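Local coordinates for protein acetyl xylan esterase (Metagenome, PDB 6XYC) that probably removes acetyl and feruloyl groups from xylan, as a bifunctional alpha/beta-hydrolase esterase from gut microbiota, at residues I42-G47 / V74-H79; G47-A52 / S187-V192; A85-Q90 / L144-E149; A96-V101 / S160-V165; V166-P171 / L223-D228. One frame throughout, in Å; residues are numbered along the deposited sequence.

Interactions 1 and 5 each pair neighbouring parallel strands of one mixed sheet, their centres about 16 Å apart, and their loops run toward the AES pocket. Interaction 2 shares Gly47 with interaction 1 and lines the ligand, joining the loop 47-52 to the helix 189-193; the two centres lie about 17 Å apart. It also meets interaction 5, Trp50 CH2 lying 3.9 Å from Pro171 CG. Interactions 3 and 4 both use helix 89-103, at its N-terminal start and further along it, and are tied by a salt bridge between Glu149 OE2 and Arg99 NH1, 2.8 Å long. Interaction 4 also packs on interaction 1, with Ile98 CG1 at 3.6 Å from Ile43 CD1.

Interaction 1: residues I42-G47 / V74-H79; sequences IIIIYG and VISINH
Strand 42-45 runs parallel to strand 74-77, their axes 4.6 Å apart and turned by 30°. Ile42 O accepts from Ile75 N, Ile44 N gives to Ile75 O at 2.8 Å, and Ile44 O takes a longer bond from Ile77 N. On one face Ile44 sets CG1 between its backbone N and carbonyl carbon (chi1 71°), which brings CG1 to 3.5 Å from Ser76 CB and carries CD1 to Val74 CG1. On the other face Ile77 CD1 lies 3.8 Å from Ile45 CG1, and its CG2 meets Ile43 CG2. Beyond the strands, Tyr46 OH sits over the centre of the His79 ring and receives a nearly straight bond (174°) from His79 N; it also bonds to Ala52 O. The two rings are slid apart and barely overlap. Water 1 lies within bonding distance of Ile44 O, Ser76 OG and Ile77 O, bridging the two strands near their C-terminal ends. Helix 56-69 connects the two strands, making this a beta-alpha-beta unit of the alpha/beta-hydrolase sheet.

Interaction 2: residues G47-A52 / S187-V192; sequences GSAWFA and STPEAV. With AES (4-(2-aminoethyl)benzenesulfonyl fluoride), chain B.
Ala49 CB packs on Pro189 CB at 3.7 Å where a type I' turn, Ser48 to Phe51, faces the start of helix 189-193 in the pocket of this alpha/beta hydrolase. Ahead of the turn, Gly47 comes near the sulfonyl oxygen O1S of AES. Ser48 OG accepts from Ala52 N, bracing the loop from within. Ala49 N points at the sulfonyl group and gives its hydrogen to AES O1S at 2.7 Å, an arrangement consistent with an oxyanion hole; Ser122 N also bonds to the ligand. Ala49 O turns the other way, over the centre of the Phe51 ring, and takes a bond from water 3, which donates as well to Pro189 O and so links loop and helix. The indole of Trp50 brings CZ3 to 4.0 Å from Glu190 CA. Phe51 meets the helix with the end of its ring: CZ approaches Pro189 CA, while Val192 CG1 lies at the ring edge, 3.8 Å from CE1. Pro189 CG in turn touches AES C7 on the aminoethyl arm. Glu190 CG stands between its backbone N and carbonyl carbon (chi1 55°) and the chain bends at chi2, bringing the carboxylate to the amine: AES N8 donates to Glu190 OE2 at 2.6 Å.

Interaction 3: residues A85-Q90 / L144-E149; sequences AIWPAQ and LTVDIE
Pro88 CG presses against the backbone of the short strand 144-147, 3.2 Å from Asp147 O, and this is the tight point of the contact. The peptide bond before Pro88 is cis, and the ring carbons CB and CG both lie near Asp147 O, which Gln92 NE2 satisfies with a hydrogen bond. CG also lies 4.1 Å from Val146 CB. The rest is looser. Trp87 CD1 only approaches Val146 CG1, at 4.4 Å, and Pro88 CB stands equally far from Ile148 CD1. Pro88 CB also lies over one face of the Trp87 indole, toward its rim. No hydrogen bond passes directly between the segments. Toward the partly exposed side, the Asp147 carboxylate turns from the proline and bonds through OD1 to Gly150 N, with a salt bridge to Lys137 NZ. Within 85-90, Gln90 NE2 donates to Ala85 O at 2.8 Å, tying the loop to the first turn of the helix. The contact thus sets the N-terminal end of helix 89-103 against the two-stranded hairpin 138-147; Phe129 of helix 122-131 meets the indole edge-to-face, and Leu208 O of helix 203-208 accepts from Trp87 NE1.

Interaction 4: residues A96-V101 / S160-V165; sequences AAIRYV and SHVDAV
Ile98 of helix 89-103 packs against the backbone of Ser160 in a buried contact of helix on loop, without direct hydrogen bonds, where the chain leads into strand 164-168 of the central sheet. CG2 lies 3.4 Å from Ser160 O, and CD1 comes to 3.6 Å from the same oxygen, so both branches of the isoleucine straddle one carbonyl. With CG1 anti to the carbonyl carbon (chi1 -68°), the longer branch reaches on to Val162, whose CG1 is 3.7 Å from Ile98 CD1; the two side chains cross at about a right angle. One residue along the helix, Arg99 lays its aliphatic part beside Ser160, CG to CB at 3.8 Å. Its polar end goes further: the chain bends at chi3, one face of the guanidinium comes over Ala96 CA, NH1 forms a salt bridge with Glu149 OE2 and NH2 bonds to Leu152 O. Ser160 OG bonds to the other oxygen of the same carboxylate, so Glu149 holds both sides of the contact together. His161 points away from the helix and donates through NE2 to Asp163 OD2 at 2.9 Å, a bent bond (141°) from above the carboxylate plane. Ala97 and Val101 of the same helix rest on strand 73-77, while Val162 and Val165 touch Ile117 of strand 114-120.

Interaction 5: residues V166-P171 / L223-D228; sequences VDWFGP and LIIHGD
Two neighbouring parallel strands of the alpha/beta-hydrolase sheet, 164-168 and 222-227, meet here and lead into loops beside the active-site pocket. Their axes run 4.7 Å apart and only 13° from parallel. Asp167 is gripped through both backbone polar atoms: its N gives to Leu223 O at 2.7 Å and its O accepts from Ile225 N. Ile225 O then takes the hydrogen of Phe169 N, just past the strand end. On one face of the sheet Val166 lies beside Leu223, both side chains pointing the same way, and Trp168 lies beside Ile225. The indole is spread flat over the isoleucine: Ile225 CD1 sits 3.7 Å from the centroid of the six-membered ring, 10° off its normal, a CH-pi contact, while Ile225 CG2 reaches Trp168 CE3 and CZ3. Phe267 meets the indole edge-to-face. On the opposite face Asp167 OD2 touches Ile224 CG2, and its OD1 accepts a weak bond from Gly170 N. Phe169 has a left-handed backbone and holds CG between its N and carbonyl carbon (chi1 44°); its ring leads away from strand 222-227 toward His262 and Asp230, members of a probable Ser-His-Asp triad. His226, held by Ser238 OG and Val233 O at its two nitrogens, presents one ring face to this turn: Phe169 CB stands over its centre, 3.5 Å from the centroid.

Interaction 1: residues I42-G47 / V74-H79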
# COMPACT_ATOMS: atom_id res chain seq x y z
N ILE A 42 1.13 11.33 2.64
CA ILE A 42 0.54 10.12 2.07
C ILE A 42 1.65 9.34 1.38
O ILE A 42 2.32 9.87 0.49
CB ILE A 42 -0.58 10.44 1.07
CG1 ILE A 42 -1.65 11.34 1.70
CG2 ILE A 42 -1.20 9.14 0.54
CD1 ILE A 42 -2.43 10.69 2.82
N ILE A 43 1.82 8.08 1.78
CA ILE A 43 2.74 7.17 1.11
C ILE A 43 1.98 6.43 0.02
O ILE A 43 0.88 5.90 0.26
CB ILE A 43 3.37 6.19 2.11
CG1 ILE A 43 4.31 6.94 3.06
CG2 ILE A 43 4.13 5.09 1.37
CD1 ILE A 43 4.73 6.15 4.27
N ILE A 44 2.54 6.39 -1.19
CA ILE A 44 1.87 5.73 -2.30
C ILE A 44 2.77 4.63 -2.85
O ILE A 44 4.00 4.75 -2.86
CB ILE A 44 1.47 6.72 -3.42
CG1 ILE A 44 2.68 7.24 -4.18
CG2 ILE A 44 0.69 7.89 -2.83
CD1 ILE A 44 2.31 8.10 -5.39
N ILE A 45 2.14 3.57 -3.35
CA ILE A 45 2.86 2.36 -3.77
C ILE A 45 2.28 1.87 -5.09
O ILE A 45 1.08 1.60 -5.18
CB ILE A 45 2.78 1.24 -2.71
CG1 ILE A 45 3.10 1.77 -1.31
CG2 ILE A 45 3.72 0.09 -3.11
CD1 ILE A 45 2.83 0.74 -0.23
N TYR A 46 3.14 1.70 -6.08
CA TYR A 46 2.71 1.23 -7.39
C TYR A 46 2.22 -0.21 -7.33
O TYR A 46 2.53 -0.97 -6.40
CB TYR A 46 3.87 1.31 -8.39
CG TYR A 46 5.13 0.61 -7.92
CD1 TYR A 46 6.19 1.34 -7.40
CD2 TYR A 46 5.26 -0.78 -7.97
CE1 TYR A 46 7.34 0.71 -6.95
CE2 TYR A 46 6.42 -1.41 -7.53
CZ TYR A 46 7.45 -0.66 -7.02
OH TYR A 46 8.60 -1.27 -6.57
N GLY A 47 1.45 -0.59 -8.34
CA GLY A 47 1.09 -1.97 -8.58
C GLY A 47 1.96 -2.58 -9.67
O GLY A 47 2.35 -1.92 -10.63
N VAL A 74 3.46 13.89 -0.75
CA VAL A 74 3.36 12.58 -1.38
C VAL A 74 4.73 11.92 -1.36
O VAL A 74 5.72 12.51 -1.81
CB VAL A 74 2.83 12.68 -2.82
CG1 VAL A 74 2.95 11.32 -3.52
CG2 VAL A 74 1.38 13.18 -2.84
N ILE A 75 4.78 10.69 -0.85
CA ILE A 75 6.01 9.91 -0.81
C ILE A 75 5.75 8.61 -1.58
O ILE A 75 5.00 7.75 -1.11
CB ILE A 75 6.45 9.62 0.63
CG1 ILE A 75 6.57 10.93 1.41
CG2 ILE A 75 7.77 8.88 0.64
CD1 ILE A 75 5.38 11.24 2.28
N SER A 76 6.37 8.47 -2.74
CA SER A 76 6.23 7.28 -3.57
C SER A 76 7.45 6.39 -3.38
O SER A 76 8.58 6.84 -3.60
CB SER A 76 6.06 7.67 -5.04
OG SER A 76 5.75 6.53 -5.83
N ILE A 77 7.22 5.14 -3.01
CA ILE A 77 8.30 4.27 -2.57
C ILE A 77 8.48 3.12 -3.55
O ILE A 77 7.53 2.63 -4.18
CB ILE A 77 8.05 3.72 -1.15
CG1 ILE A 77 6.80 2.82 -1.13
CG2 ILE A 77 7.89 4.85 -0.15
CD1 ILE A 77 6.61 2.07 0.17
N ASN A 78 9.74 2.68 -3.68
CA ASN A 78 10.05 1.39 -4.27
C ASN A 78 10.02 0.30 -3.20
O ASN A 78 10.17 0.57 -2.00
CB ASN A 78 11.42 1.42 -4.94
CG ASN A 78 11.42 2.16 -6.26
OD1 ASN A 78 10.38 2.37 -6.88
ND2 ASN A 78 12.60 2.55 -6.70
N HIS A 79 9.81 -0.94 -3.64
CA HIS A 79 10.01 -2.12 -2.80
C HIS A 79 10.73 -3.15 -3.64
O HIS A 79 10.79 -3.05 -4.87
CB HIS A 79 8.69 -2.68 -2.25
CG HIS A 79 7.76 -3.20 -3.30
ND1 HIS A 79 7.99 -4.37 -3.98
CD2 HIS A 79 6.60 -2.69 -3.78
CE1 HIS A 79 7.00 -4.57 -4.84
NE2 HIS A 79 6.15 -3.57 -4.74
O HOH W 1 5.38 3.84 -5.53
O HOH W 2 3.97 -3.41 -6.36

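Interaction 2: residues G47-A52 / S187-V192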
# COMPACT_ATOMS: atom_id res chain seq x y z
N GLY A 47 1.45 -0.59 -8.34
CA GLY A 47 1.09 -1.97 -8.58
C GLY A 47 1.96 -2.58 -9.67
O GLY A 47 2.35 -1.92 -10.63
N SER A 48 2.26 -3.87 -9.50
CA SER A 48 3.18 -4.55 -10.40
C SER A 48 3.16 -6.06 -10.22
O SER A 48 4.12 -6.74 -10.62
CB SER A 48 4.60 -4.05 -10.18
OG SER A 48 5.12 -4.57 -8.96
N ALA A 49 2.09 -6.60 -9.63
CA ALA A 49 2.05 -8.01 -9.25
C ALA A 49 3.28 -8.38 -8.42
O ALA A 49 3.79 -9.50 -8.50
CB ALA A 49 1.93 -8.92 -10.48
N TRP A 50 3.78 -7.41 -7.65
CA TRP A 50 4.96 -7.52 -6.78
C TRP A 50 6.27 -7.67 -7.56
O TRP A 50 7.33 -7.86 -6.93
CB TRP A 50 4.83 -8.69 -5.79
CG TRP A 50 3.64 -8.55 -4.87
CD1 TRP A 50 3.48 -7.65 -3.86
CD2 TRP A 50 2.45 -9.35 -4.89
NE1 TRP A 50 2.26 -7.82 -3.26
CE2 TRP A 50 1.61 -8.86 -3.87
CE3 TRP A 50 2.01 -10.42 -5.68
CZ2 TRP A 50 0.36 -9.41 -3.61
CZ3 TRP A 50 0.77 -10.96 -5.42
CH2 TRP A 50 -0.05 -10.46 -4.40
N PHE A 51 6.25 -7.55 -8.89
CA PHE A 51 7.44 -7.85 -9.68
C PHE A 51 8.38 -6.65 -9.81
O PHE A 51 9.59 -6.85 -10.02
CB PHE A 51 7.07 -8.32 -11.09
CG PHE A 51 6.55 -9.73 -11.17
CD1 PHE A 51 7.14 -10.75 -10.45
CD2 PHE A 51 5.46 -10.02 -11.98
CE1 PHE A 51 6.65 -12.05 -10.53
CE2 PHE A 51 4.96 -11.31 -12.06
CZ PHE A 51 5.57 -12.33 -11.34
N ALA A 52 7.88 -5.43 -9.72
CA ALA A 52 8.70 -4.25 -10.03
C ALA A 52 9.38 -3.73 -8.77
O ALA A 52 8.80 -3.73 -7.68
CB ALA A 52 7.85 -3.15 -10.65
N SER A 187 2.10 -20.98 -11.16
CA SER A 187 2.42 -20.14 -12.31
C SER A 187 2.24 -18.66 -12.04
O SER A 187 2.64 -17.84 -12.88
CB SER A 187 1.51 -20.52 -13.48
OG SER A 187 0.16 -20.23 -13.15
N THR A 188 1.64 -18.29 -10.93
CA THR A 188 1.06 -16.97 -10.76
C THR A 188 1.96 -16.06 -9.93
O THR A 188 2.92 -16.51 -9.31
CB THR A 188 -0.32 -17.09 -10.11
OG1 THR A 188 -0.20 -17.74 -8.84
CG2 THR A 188 -1.26 -17.89 -10.99
N PRO A 189 1.65 -14.76 -9.90
CA PRO A 189 2.52 -13.83 -9.16
C PRO A 189 2.61 -14.11 -7.67
O PRO A 189 3.69 -13.94 -7.08
CB PRO A 189 1.89 -12.46 -9.45
CG PRO A 189 1.25 -12.64 -10.83
CD PRO A 189 0.69 -14.05 -10.78
N GLU A 190 1.51 -14.52 -7.02
CA GLU A 190 1.59 -14.82 -5.60
C GLU A 190 2.45 -16.05 -5.33
O GLU A 190 3.07 -16.15 -4.27
CB GLU A 190 0.19 -15.03 -5.00
CG GLU A 190 -0.64 -16.08 -5.70
CD GLU A 190 -1.64 -15.47 -6.64
OE1 GLU A 190 -2.86 -15.71 -6.48
OE2 GLU A 190 -1.22 -14.72 -7.55
N ALA A 191 2.51 -16.99 -6.29
CA ALA A 191 3.41 -18.13 -6.15
C ALA A 191 4.86 -17.66 -6.10
O ALA A 191 5.65 -18.14 -5.28
CB ALA A 191 3.21 -19.11 -7.31
N VAL A 192 5.22 -16.70 -6.95
CA VAL A 192 6.57 -16.15 -6.92
C VAL A 192 6.83 -15.45 -5.59
O VAL A 192 7.92 -15.57 -5.01
CB VAL A 192 6.76 -15.18 -8.11
CG1 VAL A 192 8.14 -14.55 -8.07
CG2 VAL A 192 6.53 -15.91 -9.43
C3 AES B . -2.02 -9.67 -10.82
C2 AES B . -2.01 -8.31 -10.74
C1 AES B . -1.76 -7.72 -9.54
S AES B . -1.71 -5.98 -9.53
O1S AES B . -0.37 -5.52 -9.06
O2S AES B . -1.69 -5.50 -10.90
C6 AES B . -1.54 -8.44 -8.41
C5 AES B . -1.56 -9.82 -8.49
C4 AES B . -1.80 -10.43 -9.70
C7 AES B . -1.84 -11.99 -9.81
C8 AES B . -2.88 -12.57 -8.81
N8 AES B . -3.12 -13.92 -9.20
O HOH W 3 5.17 -11.72 -7.55

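Interaction 3: residues A85-Q90 / L144-E149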
# COMPACT_ATOMS: atom_id res chain seq x y z
N ALA A 85 13.62 -11.16 -3.75
CA ALA A 85 13.45 -11.43 -2.32
C ALA A 85 12.01 -11.87 -2.11
O ALA A 85 11.09 -11.20 -2.58
CB ALA A 85 13.76 -10.20 -1.47
N ILE A 86 11.81 -12.98 -1.39
CA ILE A 86 10.45 -13.48 -1.21
C ILE A 86 9.84 -12.84 0.02
O ILE A 86 10.53 -12.19 0.81
CB ILE A 86 10.40 -15.01 -1.14
CG1 ILE A 86 11.12 -15.56 0.09
CG2 ILE A 86 10.98 -15.62 -2.41
CD1 ILE A 86 10.75 -16.98 0.42
N TRP A 87 8.53 -12.99 0.17
CA TRP A 87 7.82 -12.51 1.35
C TRP A 87 8.56 -12.95 2.61
O TRP A 87 9.00 -14.11 2.70
CB TRP A 87 6.39 -13.07 1.33
CG TRP A 87 5.40 -12.47 2.27
CD1 TRP A 87 4.85 -13.08 3.35
CD2 TRP A 87 4.81 -11.18 2.18
NE1 TRP A 87 3.95 -12.24 3.96
CE2 TRP A 87 3.91 -11.06 3.26
CE3 TRP A 87 4.95 -10.10 1.30
CZ2 TRP A 87 3.15 -9.90 3.48
CZ3 TRP A 87 4.21 -8.96 1.53
CH2 TRP A 87 3.32 -8.86 2.61
N PRO A 88 8.67 -12.09 3.63
CA PRO A 88 8.04 -10.77 3.78
C PRO A 88 8.90 -9.55 3.41
O PRO A 88 8.69 -8.47 3.97
CB PRO A 88 7.73 -10.72 5.28
CG PRO A 88 8.94 -11.47 5.89
CD PRO A 88 9.38 -12.51 4.86
N ALA A 89 9.84 -9.72 2.49
CA ALA A 89 10.70 -8.60 2.11
C ALA A 89 9.87 -7.37 1.77
O ALA A 89 10.20 -6.26 2.20
CB ALA A 89 11.57 -9.00 0.91
N GLN A 90 8.78 -7.55 1.03
CA GLN A 90 8.06 -6.41 0.49
C GLN A 90 7.38 -5.58 1.58
O GLN A 90 7.38 -4.34 1.51
CB GLN A 90 7.03 -6.90 -0.53
CG GLN A 90 7.64 -7.40 -1.84
CD GLN A 90 8.30 -8.75 -1.71
OE1 GLN A 90 7.93 -9.56 -0.85
NE2 GLN A 90 9.29 -9.01 -2.55
N LEU A 144 4.89 -21.75 10.43
CA LEU A 144 5.53 -20.69 9.67
C LEU A 144 5.35 -19.35 10.38
O LEU A 144 4.23 -18.98 10.73
CB LEU A 144 4.94 -20.61 8.27
CG LEU A 144 5.45 -19.59 7.25
CD1 LEU A 144 6.96 -19.71 7.09
CD2 LEU A 144 4.74 -19.77 5.91
N THR A 145 6.45 -18.64 10.58
CA THR A 145 6.43 -17.31 11.18
C THR A 145 7.18 -16.35 10.27
O THR A 145 8.32 -16.62 9.89
CB THR A 145 7.07 -17.30 12.57
OG1 THR A 145 6.34 -18.17 13.45
CG2 THR A 145 7.07 -15.88 13.14
N VAL A 146 6.54 -15.23 9.93
CA VAL A 146 7.16 -14.20 9.10
C VAL A 146 7.33 -12.93 9.92
O VAL A 146 6.45 -12.55 10.70
CB VAL A 146 6.34 -13.91 7.82
CG1 VAL A 146 6.34 -15.13 6.90
CG2 VAL A 146 4.93 -13.48 8.17
N ASP A 147 8.47 -12.27 9.71
CA ASP A 147 8.80 -11.03 10.39
C ASP A 147 8.26 -9.87 9.56
O ASP A 147 8.80 -9.56 8.49
CB ASP A 147 10.32 -10.93 10.58
CG ASP A 147 10.75 -9.67 11.29
OD1 ASP A 147 9.88 -8.86 11.67
OD2 ASP A 147 11.97 -9.49 11.48
N ILE A 148 7.20 -9.23 10.05
CA ILE A 148 6.54 -8.17 9.30
C ILE A 148 7.27 -6.84 9.47
O ILE A 148 7.59 -6.16 8.49
CB ILE A 148 5.06 -8.06 9.74
CG1 ILE A 148 4.30 -9.34 9.37
CG2 ILE A 148 4.41 -6.83 9.13
CD1 ILE A 148 4.37 -9.71 7.91
N GLU A 149 7.54 -6.46 10.72
CA GLU A 149 8.20 -5.18 10.99
C GLU A 149 9.59 -5.14 10.35
O GLU A 149 9.96 -4.14 9.73
CB GLU A 149 8.30 -4.96 12.50
CG GLU A 149 9.11 -3.74 12.90
CD GLU A 149 8.38 -2.44 12.63
OE1 GLU A 149 7.20 -2.49 12.24
OE2 GLU A 149 9.00 -1.37 12.83

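Interaction 4: residues A96-V101 / S160-V165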
# COMPACT_ATOMS: atom_id res chain seq x y z
N ALA A 96 9.98 -0.04 6.56
CA ALA A 96 11.19 0.77 6.65
C ALA A 96 10.97 2.14 6.04
O ALA A 96 11.46 3.15 6.56
CB ALA A 96 12.35 0.05 5.96
N ALA A 97 10.24 2.20 4.92
CA ALA A 97 9.95 3.50 4.32
C ALA A 97 9.12 4.36 5.27
O ALA A 97 9.36 5.56 5.40
CB ALA A 97 9.21 3.31 2.99
N ILE A 98 8.11 3.76 5.91
CA ILE A 98 7.28 4.49 6.86
C ILE A 98 8.13 5.05 8.00
O ILE A 98 8.00 6.21 8.39
CB ILE A 98 6.16 3.58 7.40
CG1 ILE A 98 5.16 3.24 6.30
CG2 ILE A 98 5.46 4.27 8.56
CD1 ILE A 98 4.30 2.04 6.62
N ARG A 99 9.00 4.21 8.56
CA ARG A 99 9.86 4.66 9.66
C ARG A 99 10.77 5.80 9.21
O ARG A 99 11.02 6.74 9.97
CB ARG A 99 10.70 3.49 10.17
CG ARG A 99 9.90 2.38 10.84
CD ARG A 99 10.81 1.45 11.64
NE ARG A 99 11.79 0.76 10.80
CZ ARG A 99 11.60 -0.42 10.24
NH1 ARG A 99 10.45 -1.06 10.41
NH2 ARG A 99 12.55 -0.97 9.50
N TYR A 100 11.28 5.72 7.98
CA TYR A 100 12.14 6.78 7.47
C TYR A 100 11.39 8.10 7.37
O TYR A 100 11.91 9.15 7.76
CB TYR A 100 12.70 6.39 6.10
CG TYR A 100 13.57 7.48 5.51
CD1 TYR A 100 13.02 8.50 4.75
CD2 TYR A 100 14.93 7.49 5.74
CE1 TYR A 100 13.81 9.49 4.21
CE2 TYR A 100 15.73 8.48 5.22
CZ TYR A 100 15.17 9.48 4.45
OH TYR A 100 15.96 10.46 3.92
N VAL A 101 10.16 8.06 6.85
CA VAL A 101 9.39 9.28 6.67
C VAL A 101 9.01 9.87 8.03
O VAL A 101 9.17 11.08 8.26
CB VAL A 101 8.14 8.99 5.82
CG1 VAL A 101 7.23 10.20 5.79
CG2 VAL A 101 8.54 8.59 4.41
N SER A 160 6.11 2.51 12.93
CA SER A 160 5.83 2.22 11.53
C SER A 160 4.34 2.19 11.22
O SER A 160 3.94 1.67 10.18
CB SER A 160 6.47 0.89 11.13
OG SER A 160 5.88 -0.19 11.84
N HIS A 161 3.51 2.75 12.10
CA HIS A 161 2.06 2.69 11.94
C HIS A 161 1.58 3.69 10.89
O HIS A 161 2.23 4.71 10.63
CB HIS A 161 1.38 2.97 13.28
CG HIS A 161 1.04 4.41 13.51
ND1 HIS A 161 1.90 5.29 14.13
CD2 HIS A 161 -0.07 5.11 13.22
CE1 HIS A 161 1.34 6.48 14.20
NE2 HIS A 161 0.14 6.40 13.65
N VAL A 162 0.46 3.35 10.26
CA VAL A 162 -0.22 4.22 9.32
C VAL A 162 -1.58 4.60 9.90
O VAL A 162 -2.16 3.85 10.68
CB VAL A 162 -0.39 3.56 7.93
CG1 VAL A 162 0.96 3.40 7.24
CG2 VAL A 162 -1.10 2.22 8.06
N ASP A 163 -2.08 5.77 9.50
CA ASP A 163 -3.28 6.33 10.11
C ASP A 163 -4.55 6.10 9.29
O ASP A 163 -5.65 6.23 9.85
CB ASP A 163 -3.11 7.83 10.35
CG ASP A 163 -2.02 8.14 11.34
OD1 ASP A 163 -1.04 8.81 10.96
OD2 ASP A 163 -2.14 7.72 12.50
N ALA A 164 -4.42 5.78 8.01
CA ALA A 164 -5.56 5.56 7.13
C ALA A 164 -5.05 4.88 5.87
O ALA A 164 -3.88 5.03 5.51
CB ALA A 164 -6.28 6.87 6.79
N VAL A 165 -5.93 4.13 5.21
CA VAL A 165 -5.56 3.33 4.06
C VAL A 165 -6.56 3.55 2.95
O VAL A 165 -7.77 3.59 3.19
CB VAL A 165 -5.49 1.83 4.41
CG1 VAL A 165 -5.16 1.00 3.16
CG2 VAL A 165 -4.48 1.57 5.52

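Interaction 5: residues V166-P171 / L223-D228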
# COMPACT_ATOMS: atom_id res chain seq x y z
N VAL A 166 -6.07 3.70 1.72
CA VAL A 166 -6.90 3.64 0.52
C VAL A 166 -6.37 2.50 -0.35
O VAL A 166 -5.21 2.53 -0.78
CB VAL A 166 -6.92 4.96 -0.25
CG1 VAL A 166 -7.69 4.79 -1.56
CG2 VAL A 166 -7.56 6.05 0.60
N ASP A 167 -7.22 1.51 -0.59
CA ASP A 167 -6.86 0.28 -1.29
C ASP A 167 -7.52 0.30 -2.66
O ASP A 167 -8.74 0.16 -2.77
CB ASP A 167 -7.29 -0.93 -0.46
CG ASP A 167 -7.38 -2.20 -1.27
OD1 ASP A 167 -6.73 -2.32 -2.32
OD2 ASP A 167 -8.13 -3.11 -0.83
N TRP A 168 -6.71 0.51 -3.70
CA TRP A 168 -7.20 0.48 -5.08
C TRP A 168 -7.04 -0.94 -5.61
O TRP A 168 -5.93 -1.38 -5.90
CB TRP A 168 -6.45 1.46 -5.98
CG TRP A 168 -6.56 2.92 -5.67
CD1 TRP A 168 -5.79 3.63 -4.81
CD2 TRP A 168 -7.46 3.87 -6.28
NE1 TRP A 168 -6.16 4.96 -4.82
CE2 TRP A 168 -7.19 5.13 -5.71
CE3 TRP A 168 -8.48 3.77 -7.24
CZ2 TRP A 168 -7.90 6.28 -6.06
CZ3 TRP A 168 -9.19 4.92 -7.58
CH2 TRP A 168 -8.88 6.15 -7.00
N PHE A 169 -8.16 -1.65 -5.76
CA PHE A 169 -8.25 -2.99 -6.35
C PHE A 169 -7.04 -3.88 -6.02
O PHE A 169 -6.41 -4.46 -6.91
CB PHE A 169 -8.48 -2.92 -7.88
CG PHE A 169 -7.62 -1.90 -8.63
CD1 PHE A 169 -8.12 -0.64 -8.94
CD2 PHE A 169 -6.34 -2.23 -9.08
CE1 PHE A 169 -7.35 0.29 -9.63
CE2 PHE A 169 -5.57 -1.29 -9.76
CZ PHE A 169 -6.08 -0.04 -10.05
N GLY A 170 -6.76 -4.04 -4.73
CA GLY A 170 -5.66 -4.87 -4.28
C GLY A 170 -6.05 -6.32 -4.10
O GLY A 170 -7.16 -6.65 -3.67
N PRO A 171 -5.14 -7.24 -4.46
CA PRO A 171 -5.32 -8.66 -4.15
C PRO A 171 -5.02 -8.90 -2.67
O PRO A 171 -3.87 -8.76 -2.24
CB PRO A 171 -4.32 -9.36 -5.06
CG PRO A 171 -3.21 -8.38 -5.20
CD PRO A 171 -3.85 -7.00 -5.16
N LEU A 223 -10.51 2.90 2.93
CA LEU A 223 -11.35 3.10 1.76
C LEU A 223 -10.90 2.12 0.69
O LEU A 223 -9.71 2.04 0.36
CB LEU A 223 -11.24 4.54 1.24
CG LEU A 223 -11.98 4.85 -0.07
CD1 LEU A 223 -13.48 4.83 0.11
CD2 LEU A 223 -11.52 6.21 -0.59
N ILE A 224 -11.85 1.35 0.15
CA ILE A 224 -11.59 0.32 -0.85
C ILE A 224 -12.29 0.73 -2.14
O ILE A 224 -13.49 1.04 -2.12
CB ILE A 224 -12.08 -1.06 -0.38
CG1 ILE A 224 -11.52 -1.40 1.01
CG2 ILE A 224 -11.70 -2.13 -1.39
CD1 ILE A 224 -12.32 -2.47 1.72
N ILE A 225 -11.55 0.72 -3.24
CA ILE A 225 -12.08 1.10 -4.55
C ILE A 225 -11.74 -0.00 -5.54
O ILE A 225 -10.57 -0.39 -5.67
CB ILE A 225 -11.50 2.45 -5.02
CG1 ILE A 225 -11.67 3.51 -3.93
CG2 ILE A 225 -12.18 2.90 -6.30
CD1 ILE A 225 -10.97 4.82 -4.22
N HIS A 226 -12.75 -0.51 -6.24
CA HIS A 226 -12.55 -1.64 -7.14
C HIS A 226 -13.55 -1.58 -8.28
O HIS A 226 -14.74 -1.37 -8.06
CB HIS A 226 -12.68 -2.97 -6.38
CG HIS A 226 -11.89 -4.09 -6.97
ND1 HIS A 226 -11.02 -4.86 -6.23
CD2 HIS A 226 -11.85 -4.58 -8.23
CE1 HIS A 226 -10.47 -5.77 -7.01
NE2 HIS A 226 -10.95 -5.63 -8.23
N GLY A 227 -13.04 -1.76 -9.50
CA GLY A 227 -13.91 -1.77 -10.67
C GLY A 227 -14.62 -3.11 -10.81
O GLY A 227 -14.01 -4.17 -10.65
N ASP A 228 -15.92 -3.05 -11.09
CA ASP A 228 -16.69 -4.28 -11.21
C ASP A 228 -16.44 -5.00 -12.54
O ASP A 228 -17.07 -6.04 -12.79
CB ASP A 228 -18.19 -4.00 -11.00
CG ASP A 228 -18.83 -3.20 -12.12
OD1 ASP A 228 -18.26 -3.12 -13.23
OD2 ASP A 228 -19.94 -2.68 -11.88